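Local structure of transcriptional regulator (Streptococcus dysgalactiae, 4YV9) at residues Tyr229-Gly232 against Tyr233-Lys237; Lys244-Met247 against Arg248-Leu251; Ser199-Asp202 against His203-Tyr206; Leu192-Ser195 against Ile196-Tyr200; Ala261-Tyr264 against Ser265-His269. The protein is an Rgg-family quorum-sensing receptor that binds SHP peptide pheromones and DNA, and so probably regulates transcription in response to the pheromone. One frame throughout, in Å; residues are numbered along the deposited sequence.

Interaction 1. Residues Tyr229-Gly232 against Tyr233-Lys237; sequences YVHG and YYKLK
The C-terminal turns of helix 221-236 bring His231 and Lys235, one turn apart, into a CH-pi contact. Lys235 CE sits over one face of the imidazole, 3.6 Å from the centroid of the His231 ring and only 16° off the ring normal. Lys235 CG lies anti to the carbonyl carbon (chi1 -69°), and the chain beyond it is extended, which carries CE across the ring. The NZ goes on to a salt bridge with Asp246 of helix 242-256. Tyr234 meets the same imidazole at its edge, with His231 CD2 and Tyr234 CD2 3.7 Å apart. Those two rings meet rim to rim, their planes 26° apart. The C-terminal domain belongs to the TPR clan of helical repeats, and here the helix presents different faces to different neighbours. Tyr234 packs on helix 201-215, while Tyr229 and Tyr233 reach Met247. Underneath runs regular alpha-helical bonding: Lys235 N donates to His231 O at 2.8 Å, and Leu236 N to Gly232 O at 2.8 Å.

Interaction 2. Residues Lys244-Met247 against Arg248-Leu251; sequences KDDM and RQAL
Asp245 and Arg248 form an intrahelical salt bridge, three residues apart on the outer side of helix 242-256. The two chains run alongside each other. Arg248 NH2 faces Asp245 OD1, and the carboxylate and guanidinium lie almost in one plane (14°). The modelled separation is too short to be taken literally, so the exact geometry of this ion pair is doubtful. The Arg248 chain bends at chi3 (-51°), turning the guanidinium back along the helix toward Asp245. Lys244 CB lies over one guanidinium face, 4.2 Å from Arg248 NH2. The backbone below is plain alpha helix, as in Arg248 N to Lys244 O at 2.9 Å. Asp246 and Gln249 are also neighbours along the helix, their end groups turned by 47°. The Asp246 carboxylate has its salt-bridge partner in Lys235. Gln249 packs on Tyr256 of the second subunit. Met247, present as selenomethionine, and Ala250 meet Tyr229 of helix 221-236, while Leu251 packs on Tyr266 and Arg248 on Tyr270 of helix 260-273.

Interaction 3. Residues Ser199-Asp202 against His203-Tyr206; sequences SYFD and HSHY
The N-terminal cap of helix 201-215 is built on Tyr200, which occupies the N-cap position and is the centre of an inverse gamma turn. Its carbonyl oxygen is gripped twice by one residue: Ser204 N donates to Tyr200 O at 2.9 Å, in the carbonyl plane, and Ser204 OG to the same Tyr200 O at 2.9 Å from well above it. Ser204 OG lies beside its own backbone N (chi1 -59°), which turns the hydroxyl back toward the cap. The Tyr200 and His203 rings are nearly parallel (14°) but offset so strongly that little of one lies over the other, their centroids 5.3 Å apart. Tyr200 CD1 sits over the rim of one His203 face, 4.2 Å from His203 ND1. That ND1 is hydrogen-bonded to the Tyr157 hydroxyl. From helix 157-169, Tyr157 stacks on Tyr200 and Phe161 on His203. The chain leaves helix 179-197 through a Schellman turn at Ser199 and enters the next at this N-cap, a tight connection consistent with a TPR-like helical repeat.

Interaction 4. Residues Leu192-Ser195 against Ile196-Tyr200; sequences LIIS and IDYSY
Ile194 lays its CG2 branch against the ring of Tyr198, one turn further on, at the end of helix 179-197. Ile194 CG2 is 3.7 Å from Tyr198 CD2 and 3.8 Å from Tyr198 CE2. The two side chains leave the helix in a common direction. Ile194 CG2 is the branch anti to the backbone N, and this turns it toward the C-terminal end, where the ring lies. Leu192 and Ile196 meet differently. They cross at a slant, and their ends touch, Leu192 CD1 to Ile196 CD1 at 3.8 Å. On another face Ile193 CG2 comes within 3.8 Å of Asp197 OD2. The other carboxylate oxygen of Asp197 bonds to the Tyr233 hydroxyl.

The helix ends in a Schellman motif. Ser199 takes a positive phi (62°), which turns the chain out of the helix. Ser199 N then bonds back to Ile196 O at 2.8 Å, and Tyr200 N bonds to Ser195 O at 2.7 Å, the six-to-one bond of the motif. The Ser195 hydroxyl bonds to Cys191 O and to Tyr157.

Ile194 faces helix 157-169, touching Tyr157 and Leu160. Leu192 and Ser195 pack on helix 201-215, and Ile196 packs on Tyr233 and Tyr234 of helix 221-236. Ile193 meets Val230 of that helix and a modified side chain of the bound peptide.

Interaction 5. Residues Ala261-Tyr264 against Ser265-His269; sequences ALYY and SYKEH
The Tyr266 ring meets Leu262 along one side, with Leu262 O at its edge, in the ring plane, 3.4 Å from Tyr266 CD1. Leu262 CD2 adds an apolar touch, 3.8 Å from Tyr266 CE1. Both belong to helix 260-273, the last helix of the modelled chain, in the TPR-like C-terminal domain, and their side chains lie alongside each other. With CG beside its backbone N (chi1 -82°), Tyr266 tilts its ring back toward the preceding turn and Leu262. Tyr229 of helix 221-236 meets the Tyr266 ring edge-to-face, and Phe254 of helix 242-256 also meets it. Leu262 reaches a modified side chain of the bound peptide and Phe221 of the second subunit.

Two looser pairs lie further round the helix. Lys267 passes at a slant by the phenol of Tyr263, with Lys267 CD 4.1 Å from Tyr263 CZ. The Tyr264 ring and the Glu268 carboxylate are neighbours, planes 34° apart. Glu268 OE1 has its salt bridge with Arg271. Glu268 bends at chi2 (78°), which brings its OE1 to 3.6 Å from Tyr264 OH.

In the fold
All five contacts are local turns of successive helices in the C-terminal helical domain. Interaction 1 is central: helix 221-236 touches the other four. The Lys235-Asp246 salt bridge ties it to interaction 2, and the Tyr233-Asp197 bond to interaction 4. Interactions 3 and 4 share Ser199 and Tyr200: interaction 4 ends helix 179-197 and interaction 3 starts helix 201-215. Interaction 3 is a surface contact with a twice-bonded cap carbonyl. The other four are partly buried. Interaction 2 has an ion pair on its exposed side, and interaction 1 a CH-pi contact. Interactions 4 and 5 have apolar packing and both meet the bound peptide; interaction 4 adds a Schellman helix end. Interactions 2 and 5 also reach the second subunit.

Interaction 1. Residues Tyr229-Gly232 against Tyr233-Lys237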
loop_
_atom_site.group_PDB
_atom_site.type_symbol
_atom_site.label_atom_id
_atom_site.label_comp_id
_atom_site.label_asym_id
_atom_site.label_seq_id
_atom_site.Cartn_x
_atom_site.Cartn_y
_atom_site.Cartn_z
ATOM N N TYR B 229 2.708 -20.561 8.659
ATOM C CA TYR B 229 2.876 -21.085 10.010
ATOM C C TYR B 229 1.530 -21.496 10.594
ATOM O O TYR B 229 1.381 -22.590 11.099
ATOM C CB TYR B 229 3.544 -20.056 10.921
ATOM C CG TYR B 229 3.836 -20.616 12.297
ATOM C CD1 TYR B 229 2.857 -20.624 13.289
ATOM C CD2 TYR B 229 5.084 -21.138 12.604
ATOM C CE1 TYR B 229 3.112 -21.130 14.543
ATOM C CE2 TYR B 229 5.346 -21.643 13.859
ATOM C CZ TYR B 229 4.353 -21.639 14.821
ATOM O OH TYR B 229 4.606 -22.148 16.067
ATOM N N VAL B 230 0.556 -20.603 10.481
ATOM C CA VAL B 230 -0.725 -20.738 11.155
ATOM C C VAL B 230 -1.543 -21.871 10.554
ATOM O O VAL B 230 -2.172 -22.660 11.268
ATOM C CB VAL B 230 -1.511 -19.406 11.064
ATOM C CG1 VAL B 230 -2.958 -19.596 11.504
ATOM C CG2 VAL B 230 -0.807 -18.319 11.892
ATOM N N HIS B 231 -1.525 -21.947 9.229
ATOM C CA HIS B 231 -2.195 -23.024 8.519
ATOM C C HIS B 231 -1.532 -24.366 8.850
ATOM O O HIS B 231 -2.210 -25.375 9.028
ATOM C CB HIS B 231 -2.173 -22.748 7.013
ATOM C CG HIS B 231 -3.007 -23.695 6.211
ATOM N ND1 HIS B 231 -2.802 -23.910 4.865
ATOM C CD2 HIS B 231 -4.051 -24.482 6.562
ATOM C CE1 HIS B 231 -3.679 -24.795 4.424
ATOM N NE2 HIS B 231 -4.450 -25.156 5.433
ATOM N N GLY B 232 -0.205 -24.369 8.950
ATOM C CA GLY B 232 0.513 -25.566 9.357
ATOM C C GLY B 232 0.050 -25.984 10.737
ATOM O O GLY B 232 -0.123 -27.174 11.022
ATOM N N TYR B 233 -0.171 -24.987 11.589
ATOM C CA TYR B 233 -0.654 -25.206 12.952
ATOM C C TYR B 233 -2.053 -25.823 12.933
ATOM O O TYR B 233 -2.353 -26.747 13.698
ATOM C CB TYR B 233 -0.632 -23.880 13.719
ATOM C CG TYR B 233 -1.210 -23.899 15.119
ATOM C CD1 TYR B 233 -0.874 -24.893 16.030
ATOM C CD2 TYR B 233 -2.068 -22.885 15.539
ATOM C CE1 TYR B 233 -1.397 -24.891 17.316
ATOM C CE2 TYR B 233 -2.590 -22.871 16.817
ATOM C CZ TYR B 233 -2.257 -23.876 17.699
ATOM O OH TYR B 233 -2.789 -23.854 18.965
ATOM N N TYR B 234 -2.898 -25.320 12.041
ATOM C CA TYR B 234 -4.216 -25.903 11.810
ATOM C C TYR B 234 -4.102 -27.344 11.328
ATOM O O TYR B 234 -4.848 -28.210 11.773
ATOM C CB TYR B 234 -4.992 -25.062 10.796
ATOM C CG TYR B 234 -6.193 -25.743 10.183
ATOM C CD1 TYR B 234 -7.411 -25.768 10.843
ATOM C CD2 TYR B 234 -6.110 -26.342 8.934
ATOM C CE1 TYR B 234 -8.507 -26.367 10.285
ATOM C CE2 TYR B 234 -7.210 -26.949 8.359
ATOM C CZ TYR B 234 -8.407 -26.957 9.040
ATOM O OH TYR B 234 -9.510 -27.561 8.485
ATOM N N LYS B 235 -3.165 -27.588 10.415
ATOM C CA LYS B 235 -2.936 -28.928 9.878
ATOM C C LYS B 235 -2.488 -29.881 10.977
ATOM O O LYS B 235 -2.950 -31.027 11.050
ATOM C CB LYS B 235 -1.889 -28.902 8.762
ATOM C CG LYS B 235 -2.328 -28.212 7.486
ATOM C CD LYS B 235 -1.243 -28.320 6.428
ATOM C CE LYS B 235 -1.435 -27.291 5.332
ATOM N NZ LYS B 235 -0.379 -27.400 4.289
ATOM N N LEU B 236 -1.579 -29.401 11.822
ATOM C CA LEU B 236 -1.082 -30.196 12.934
ATOM C C LEU B 236 -2.219 -30.604 13.859
ATOM O O LEU B 236 -2.357 -31.777 14.195
ATOM C CB LEU B 236 -0.016 -29.429 13.720
ATOM C CG LEU B 236 0.488 -30.151 14.972
ATOM C CD1 LEU B 236 0.954 -31.557 14.626
ATOM C CD2 LEU B 236 1.609 -29.368 15.633
ATOM N N LYS B 237 -3.050 -29.642 14.245
ATOM C CA LYS B 237 -4.159 -29.910 15.155
ATOM C C LYS B 237 -5.167 -30.893 14.575
ATOM O O LYS B 237 -6.154 -31.232 15.226
ATOM C CB LYS B 237 -4.867 -28.610 15.531
ATOM C CG LYS B 237 -4.411 -28.026 16.856
ATOM C CD LYS B 237 -5.585 -27.440 17.625
ATOM C CE LYS B 237 -5.124 -26.702 18.873
ATOM N NZ LYS B 237 -6.271 -26.131 19.633
#

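Interaction 2. Residues Lys244-Met247 against Arg248-Leu251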
loop_
_atom_site.group_PDB
_atom_site.type_symbol
_atom_site.label_atom_id
_atom_site.label_comp_id
_atom_site.label_asym_id
_atom_site.label_seq_id
_atom_site.Cartn_x
_atom_site.Cartn_y
_atom_site.Cartn_z
ATOM N N LYS B 244 3.898 -29.552 10.741
ATOM C CA LYS B 244 5.135 -29.211 11.433
ATOM C C LYS B 244 6.200 -28.787 10.429
ATOM O O LYS B 244 6.993 -27.903 10.709
ATOM C CB LYS B 244 5.660 -30.391 12.273
ATOM C CG LYS B 244 4.770 -30.821 13.435
ATOM C CD LYS B 244 5.375 -32.028 14.180
ATOM C CE LYS B 244 4.485 -32.492 15.333
ATOM N NZ LYS B 244 5.027 -33.678 16.069
ATOM N N ASP B 245 6.237 -29.431 9.265
ATOM C CA ASP B 245 7.170 -29.008 8.224
ATOM C C ASP B 245 6.863 -27.570 7.798
ATOM O O ASP B 245 7.765 -26.744 7.656
ATOM C CB ASP B 245 7.106 -29.939 7.017
ATOM C CG ASP B 245 7.516 -31.361 7.349
ATOM O OD1 ASP B 245 8.302 -31.551 8.307
ATOM O OD2 ASP B 245 7.048 -32.289 6.649
ATOM N N ASP B 246 5.586 -27.270 7.607
ATOM C CA ASP B 246 5.188 -25.911 7.238
ATOM C C ASP B 246 5.631 -24.887 8.284
ATOM O O ASP B 246 6.172 -23.831 7.938
ATOM C CB ASP B 246 3.682 -25.831 7.031
ATOM C CG ASP B 246 3.223 -26.613 5.813
ATOM O OD1 ASP B 246 4.090 -27.055 5.022
ATOM O OD2 ASP B 246 1.997 -26.771 5.641
HETATM N N MSE B 247 5.426 -25.207 9.561
HETATM C CA MSE B 247 5.794 -24.288 10.631
HETATM C C MSE B 247 7.305 -24.088 10.677
HETATM O O MSE B 247 7.783 -22.960 10.862
HETATM C CB MSE B 247 5.277 -24.792 11.985
HETATM C CG MSE B 247 3.757 -24.720 12.126
HETATM SE SE MSE B 247 3.034 -25.854 13.563
HETATM C CE MSE B 247 2.834 -24.520 14.948
ATOM N N ARG B 248 8.064 -25.172 10.510
ATOM C CA ARG B 248 9.524 -25.054 10.518
ATOM C C ARG B 248 10.031 -24.229 9.321
ATOM O O ARG B 248 11.002 -23.492 9.446
ATOM C CB ARG B 248 10.180 -26.433 10.538
ATOM C CG ARG B 248 10.352 -26.976 11.950
ATOM C CD ARG B 248 10.908 -28.395 11.951
ATOM N NE ARG B 248 10.127 -29.261 11.073
ATOM C CZ ARG B 248 9.997 -30.572 11.236
ATOM N NH1 ARG B 248 10.602 -31.185 12.249
ATOM N NH2 ARG B 248 9.261 -31.271 10.384
ATOM N N GLN B 249 9.370 -24.354 8.169
ATOM C CA GLN B 249 9.714 -23.536 7.000
ATOM C C GLN B 249 9.477 -22.047 7.263
ATOM O O GLN B 249 10.308 -21.198 6.917
ATOM C CB GLN B 249 8.911 -23.991 5.774
ATOM C CG GLN B 249 9.337 -25.368 5.252
ATOM C CD GLN B 249 8.407 -25.883 4.177
ATOM O OE1 GLN B 249 7.479 -25.194 3.783
ATOM N NE2 GLN B 249 8.656 -27.093 3.696
ATOM N N ALA B 250 8.350 -21.729 7.891
ATOM C CA ALA B 250 8.056 -20.339 8.234
ATOM C C ALA B 250 9.118 -19.786 9.169
ATOM O O ALA B 250 9.548 -18.649 9.002
ATOM C CB ALA B 250 6.675 -20.211 8.863
ATOM N N LEU B 251 9.554 -20.593 10.139
ATOM C CA LEU B 251 10.591 -20.155 11.073
ATOM C C LEU B 251 11.864 -19.808 10.313
ATOM O O LEU B 251 12.494 -18.780 10.579
ATOM C CB LEU B 251 10.893 -21.235 12.131
ATOM C CG LEU B 251 9.822 -21.532 13.183
ATOM C CD1 LEU B 251 10.251 -22.651 14.157
ATOM C CD2 LEU B 251 9.451 -20.268 13.937
#

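Interaction 3. Residues Ser199-Asp202 against His203-Tyr206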
loop_
_atom_site.group_PDB
_atom_site.type_symbol
_atom_site.label_atom_id
_atom_site.label_comp_id
_atom_site.label_asym_id
_atom_site.label_seq_id
_atom_site.Cartn_x
_atom_site.Cartn_y
_atom_site.Cartn_z
ATOM N N SER B 199 -10.341 -24.514 18.692
ATOM C CA SER B 199 -10.745 -25.721 17.965
ATOM C C SER B 199 -12.052 -25.548 17.181
ATOM O O SER B 199 -12.803 -26.508 16.997
ATOM C CB SER B 199 -10.873 -26.912 18.928
ATOM O OG SER B 199 -9.657 -27.156 19.618
ATOM N N TYR B 200 -12.319 -24.326 16.727
ATOM C CA TYR B 200 -13.428 -24.069 15.815
ATOM C C TYR B 200 -12.969 -24.322 14.383
ATOM O O TYR B 200 -12.647 -23.379 13.657
ATOM C CB TYR B 200 -13.938 -22.628 15.952
ATOM C CG TYR B 200 -14.720 -22.367 17.217
ATOM C CD1 TYR B 200 -16.086 -22.620 17.282
ATOM C CD2 TYR B 200 -14.098 -21.860 18.346
ATOM C CE1 TYR B 200 -16.806 -22.380 18.441
ATOM C CE2 TYR B 200 -14.808 -21.615 19.509
ATOM C CZ TYR B 200 -16.160 -21.878 19.552
ATOM O OH TYR B 200 -16.865 -21.636 20.708
ATOM N N PHE B 201 -12.946 -25.583 13.967
ATOM C CA PHE B 201 -12.352 -25.925 12.676
ATOM C C PHE B 201 -13.256 -25.577 11.487
ATOM O O PHE B 201 -12.790 -25.444 10.351
ATOM C CB PHE B 201 -11.977 -27.400 12.671
ATOM C CG PHE B 201 -10.971 -27.747 13.729
ATOM C CD1 PHE B 201 -9.723 -27.133 13.740
ATOM C CD2 PHE B 201 -11.280 -28.645 14.735
ATOM C CE1 PHE B 201 -8.792 -27.430 14.722
ATOM C CE2 PHE B 201 -10.358 -28.945 15.717
ATOM C CZ PHE B 201 -9.110 -28.337 15.710
ATOM N N ASP B 202 -14.545 -25.428 11.768
ATOM C CA ASP B 202 -15.498 -24.857 10.822
ATOM C C ASP B 202 -15.062 -23.453 10.433
ATOM O O ASP B 202 -14.919 -23.113 9.251
ATOM C CB ASP B 202 -16.890 -24.814 11.457
ATOM C CG ASP B 202 -16.850 -24.321 12.903
ATOM O OD1 ASP B 202 -15.792 -24.486 13.560
ATOM O OD2 ASP B 202 -17.863 -23.760 13.379
ATOM N N HIS B 203 -14.861 -22.633 11.455
ATOM C CA HIS B 203 -14.457 -21.260 11.271
ATOM C C HIS B 203 -13.071 -21.189 10.655
ATOM O O HIS B 203 -12.823 -20.370 9.773
ATOM C CB HIS B 203 -14.498 -20.525 12.604
ATOM C CG HIS B 203 -15.877 -20.390 13.168
ATOM N ND1 HIS B 203 -16.147 -19.690 14.324
ATOM C CD2 HIS B 203 -17.066 -20.858 12.724
ATOM C CE1 HIS B 203 -17.443 -19.739 14.571
ATOM N NE2 HIS B 203 -18.023 -20.443 13.617
ATOM N N SER B 204 -12.177 -22.062 11.115
ATOM C CA SER B 204 -10.822 -22.122 10.572
ATOM C C SER B 204 -10.840 -22.375 9.063
ATOM O O SER B 204 -10.172 -21.678 8.303
ATOM C CB SER B 204 -10.010 -23.216 11.271
ATOM O OG SER B 204 -9.934 -22.969 12.657
ATOM N N HIS B 205 -11.618 -23.368 8.643
ATOM C CA HIS B 205 -11.715 -23.734 7.233
ATOM C C HIS B 205 -12.204 -22.568 6.376
ATOM O O HIS B 205 -11.594 -22.257 5.354
ATOM C CB HIS B 205 -12.638 -24.935 7.047
ATOM C CG HIS B 205 -12.747 -25.383 5.627
ATOM N ND1 HIS B 205 -13.686 -24.877 4.755
ATOM C CD2 HIS B 205 -12.012 -26.271 4.913
ATOM C CE1 HIS B 205 -13.537 -25.441 3.570
ATOM N NE2 HIS B 205 -12.528 -26.294 3.643
ATOM N N TYR B 206 -13.299 -21.936 6.790
ATOM C CA TYR B 206 -13.766 -20.709 6.138
ATOM C C TYR B 206 -12.651 -19.665 5.990
ATOM O O TYR B 206 -12.453 -19.118 4.912
ATOM C CB TYR B 206 -14.949 -20.103 6.913
ATOM C CG TYR B 206 -15.377 -18.717 6.431
ATOM C CD1 TYR B 206 -14.751 -17.568 6.907
ATOM C CD2 TYR B 206 -16.409 -18.563 5.510
ATOM C CE1 TYR B 206 -15.130 -16.305 6.472
ATOM C CE2 TYR B 206 -16.802 -17.302 5.069
ATOM C CZ TYR B 206 -16.156 -16.177 5.556
ATOM O OH TYR B 206 -16.521 -14.918 5.131
#

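Interaction 4. Residues Leu192-Ser195 against Ile196-Tyr200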
loop_
_atom_site.group_PDB
_atom_site.type_symbol
_atom_site.label_atom_id
_atom_site.label_comp_id
_atom_site.label_asym_id
_atom_site.label_seq_id
_atom_site.Cartn_x
_atom_site.Cartn_y
_atom_site.Cartn_z
ATOM N N LEU B 192 -8.122 -16.428 12.500
ATOM C CA LEU B 192 -7.820 -17.830 12.228
ATOM C C LEU B 192 -7.011 -18.445 13.369
ATOM O O LEU B 192 -7.247 -19.580 13.771
ATOM C CB LEU B 192 -7.065 -17.969 10.901
ATOM C CG LEU B 192 -6.501 -19.355 10.568
ATOM C CD1 LEU B 192 -7.589 -20.435 10.605
ATOM C CD2 LEU B 192 -5.790 -19.363 9.223
ATOM N N ILE B 193 -6.064 -17.680 13.894
ATOM C CA ILE B 193 -5.268 -18.130 15.044
ATOM C C ILE B 193 -6.153 -18.487 16.248
ATOM O O ILE B 193 -5.980 -19.544 16.869
ATOM C CB ILE B 193 -4.226 -17.052 15.437
ATOM C CG1 ILE B 193 -3.040 -17.117 14.479
ATOM C CG2 ILE B 193 -3.749 -17.234 16.872
ATOM C CD1 ILE B 193 -2.178 -15.861 14.475
ATOM N N ILE B 194 -7.112 -17.617 16.554
ATOM C CA ILE B 194 -8.034 -17.832 17.667
ATOM C C ILE B 194 -8.956 -19.017 17.404
ATOM O O ILE B 194 -9.241 -19.816 18.298
ATOM C CB ILE B 194 -8.876 -16.569 17.932
ATOM C CG1 ILE B 194 -7.961 -15.385 18.232
ATOM C CG2 ILE B 194 -9.840 -16.795 19.078
ATOM C CD1 ILE B 194 -8.695 -14.092 18.495
ATOM N N SER B 195 -9.408 -19.134 16.161
ATOM C CA SER B 195 -10.311 -20.203 15.766
ATOM C C SER B 195 -9.651 -21.561 15.913
ATOM O O SER B 195 -10.285 -22.530 16.337
ATOM C CB SER B 195 -10.772 -20.001 14.322
ATOM O OG SER B 195 -11.643 -18.891 14.246
ATOM N N ILE B 196 -8.377 -21.629 15.554
ATOM C CA ILE B 196 -7.618 -22.855 15.740
ATOM C C ILE B 196 -7.455 -23.153 17.235
ATOM O O ILE B 196 -7.737 -24.268 17.679
ATOM C CB ILE B 196 -6.243 -22.773 15.063
ATOM C CG1 ILE B 196 -6.405 -22.643 13.551
ATOM C CG2 ILE B 196 -5.436 -24.023 15.360
ATOM C CD1 ILE B 196 -5.142 -22.186 12.856
ATOM N N ASP B 197 -7.026 -22.146 17.999
ATOM C CA ASP B 197 -6.837 -22.274 19.448
ATOM C C ASP B 197 -8.062 -22.846 20.139
ATOM O O ASP B 197 -7.955 -23.721 20.986
ATOM C CB ASP B 197 -6.508 -20.920 20.082
ATOM C CG ASP B 197 -5.078 -20.478 19.829
ATOM O OD1 ASP B 197 -4.226 -21.348 19.539
ATOM O OD2 ASP B 197 -4.807 -19.258 19.929
ATOM N N TYR B 198 -9.227 -22.337 19.768
ATOM C CA TYR B 198 -10.487 -22.749 20.363
ATOM C C TYR B 198 -11.080 -23.968 19.656
ATOM O O TYR B 198 -12.190 -24.396 19.980
ATOM C CB TYR B 198 -11.485 -21.591 20.326
ATOM C CG TYR B 198 -11.276 -20.523 21.376
ATOM C CD1 TYR B 198 -10.620 -20.807 22.567
ATOM C CD2 TYR B 198 -11.755 -19.230 21.183
ATOM C CE1 TYR B 198 -10.437 -19.830 23.534
ATOM C CE2 TYR B 198 -11.578 -18.249 22.144
ATOM C CZ TYR B 198 -10.916 -18.553 23.315
ATOM O OH TYR B 198 -10.737 -17.583 24.278
ATOM N N SER B 199 -10.341 -24.514 18.692
ATOM C CA SER B 199 -10.745 -25.721 17.965
ATOM C C SER B 199 -12.052 -25.548 17.181
ATOM O O SER B 199 -12.803 -26.508 16.997
ATOM C CB SER B 199 -10.873 -26.912 18.928
ATOM O OG SER B 199 -9.657 -27.156 19.618
ATOM N N TYR B 200 -12.319 -24.326 16.727
ATOM C CA TYR B 200 -13.428 -24.069 15.815
ATOM C C TYR B 200 -12.969 -24.322 14.383
ATOM O O TYR B 200 -12.647 -23.379 13.657
ATOM C CB TYR B 200 -13.938 -22.628 15.952
ATOM C CG TYR B 200 -14.720 -22.367 17.217
ATOM C CD1 TYR B 200 -16.086 -22.620 17.282
ATOM C CD2 TYR B 200 -14.098 -21.860 18.346
ATOM C CE1 TYR B 200 -16.806 -22.380 18.441
ATOM C CE2 TYR B 200 -14.808 -21.615 19.509
ATOM C CZ TYR B 200 -16.160 -21.878 19.552
ATOM O OH TYR B 200 -16.865 -21.636 20.708
#

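Interaction 5. Residues Ala261-Tyr264 against Ser265-His269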
loop_
_atom_site.group_PDB
_atom_site.type_symbol
_atom_site.label_atom_id
_atom_site.label_comp_id
_atom_site.label_asym_id
_atom_site.label_seq_id
_atom_site.Cartn_x
_atom_site.Cartn_y
_atom_site.Cartn_z
ATOM N N ALA B 261 13.046 -10.966 16.088
ATOM C CA ALA B 261 11.952 -10.913 17.057
ATOM C C ALA B 261 10.822 -11.853 16.648
ATOM O O ALA B 261 10.262 -12.575 17.476
ATOM C CB ALA B 261 11.434 -9.481 17.208
ATOM N N LEU B 262 10.491 -11.841 15.364
ATOM C CA LEU B 262 9.477 -12.742 14.840
ATOM C C LEU B 262 9.941 -14.184 14.952
ATOM O O LEU B 262 9.174 -15.059 15.348
ATOM C CB LEU B 262 9.149 -12.394 13.380
ATOM C CG LEU B 262 8.194 -11.208 13.252
ATOM C CD1 LEU B 262 8.138 -10.662 11.821
ATOM C CD2 LEU B 262 6.809 -11.641 13.707
ATOM N N TYR B 263 11.204 -14.424 14.605
ATOM C CA TYR B 263 11.779 -15.761 14.714
ATOM C C TYR B 263 11.645 -16.273 16.132
ATOM O O TYR B 263 11.142 -17.375 16.347
ATOM C CB TYR B 263 13.249 -15.767 14.280
ATOM C CG TYR B 263 13.906 -17.132 14.368
ATOM C CD1 TYR B 263 13.383 -18.217 13.684
ATOM C CD2 TYR B 263 15.060 -17.325 15.119
ATOM C CE1 TYR B 263 13.975 -19.465 13.757
ATOM C CE2 TYR B 263 15.664 -18.580 15.205
ATOM C CZ TYR B 263 15.114 -19.644 14.515
ATOM O OH TYR B 263 15.693 -20.894 14.576
ATOM N N TYR B 264 12.075 -15.459 17.099
ATOM C CA TYR B 264 12.020 -15.842 18.504
ATOM C C TYR B 264 10.592 -16.122 18.947
ATOM O O TYR B 264 10.323 -17.091 19.662
ATOM C CB TYR B 264 12.621 -14.751 19.407
ATOM C CG TYR B 264 12.261 -14.964 20.866
ATOM C CD1 TYR B 264 13.002 -15.821 21.666
ATOM C CD2 TYR B 264 11.162 -14.325 21.433
ATOM C CE1 TYR B 264 12.664 -16.030 22.996
ATOM C CE2 TYR B 264 10.813 -14.528 22.734
ATOM C CZ TYR B 264 11.563 -15.384 23.516
ATOM O OH TYR B 264 11.214 -15.577 24.820
ATOM N N SER B 265 9.683 -15.252 18.530
ATOM C CA SER B 265 8.314 -15.300 19.009
ATOM C C SER B 265 7.577 -16.526 18.461
ATOM O O SER B 265 6.869 -17.213 19.200
ATOM C CB SER B 265 7.587 -14.010 18.634
ATOM O OG SER B 265 6.332 -13.934 19.280
ATOM N N TYR B 266 7.750 -16.819 17.174
ATOM C CA TYR B 266 7.106 -18.001 16.612
ATOM C C TYR B 266 7.789 -19.304 17.046
ATOM O O TYR B 266 7.129 -20.333 17.203
ATOM C CB TYR B 266 7.043 -17.893 15.085
ATOM C CG TYR B 266 5.869 -17.053 14.649
ATOM C CD1 TYR B 266 5.974 -15.675 14.562
ATOM C CD2 TYR B 266 4.638 -17.638 14.379
ATOM C CE1 TYR B 266 4.899 -14.901 14.192
ATOM C CE2 TYR B 266 3.561 -16.877 14.012
ATOM C CZ TYR B 266 3.694 -15.508 13.917
ATOM O OH TYR B 266 2.610 -14.748 13.550
ATOM N N LYS B 267 9.099 -19.259 17.275
ATOM C CA LYS B 267 9.821 -20.450 17.706
ATOM C C LYS B 267 9.397 -20.820 19.125
ATOM O O LYS B 267 9.379 -21.995 19.504
ATOM C CB LYS B 267 11.328 -20.212 17.621
ATOM C CG LYS B 267 12.214 -21.386 18.026
ATOM C CD LYS B 267 13.654 -20.898 18.110
ATOM C CE LYS B 267 14.647 -22.008 18.388
ATOM N NZ LYS B 267 15.959 -21.441 18.848
ATOM N N GLU B 268 9.034 -19.806 19.904
ATOM C CA GLU B 268 8.489 -20.010 21.244
ATOM C C GLU B 268 7.133 -20.724 21.182
ATOM O O GLU B 268 6.869 -21.640 21.963
ATOM C CB GLU B 268 8.354 -18.666 21.962
ATOM C CG GLU B 268 8.014 -18.752 23.435
ATOM C CD GLU B 268 9.215 -19.100 24.284
ATOM O OE1 GLU B 268 10.351 -18.948 23.790
ATOM O OE2 GLU B 268 9.026 -19.526 25.445
ATOM N N HIS B 269 6.282 -20.294 20.251
ATOM C CA HIS B 269 4.984 -20.931 20.013
ATOM C C HIS B 269 5.180 -22.383 19.603
ATOM O O HIS B 269 4.516 -23.282 20.122
ATOM C CB HIS B 269 4.197 -20.176 18.934
ATOM C CG HIS B 269 2.802 -20.685 18.725
ATOM N ND1 HIS B 269 2.528 -21.927 18.192
ATOM C CD2 HIS B 269 1.599 -20.110 18.969
ATOM C CE1 HIS B 269 1.220 -22.098 18.124
ATOM N NE2 HIS B 269 0.633 -21.010 18.588
#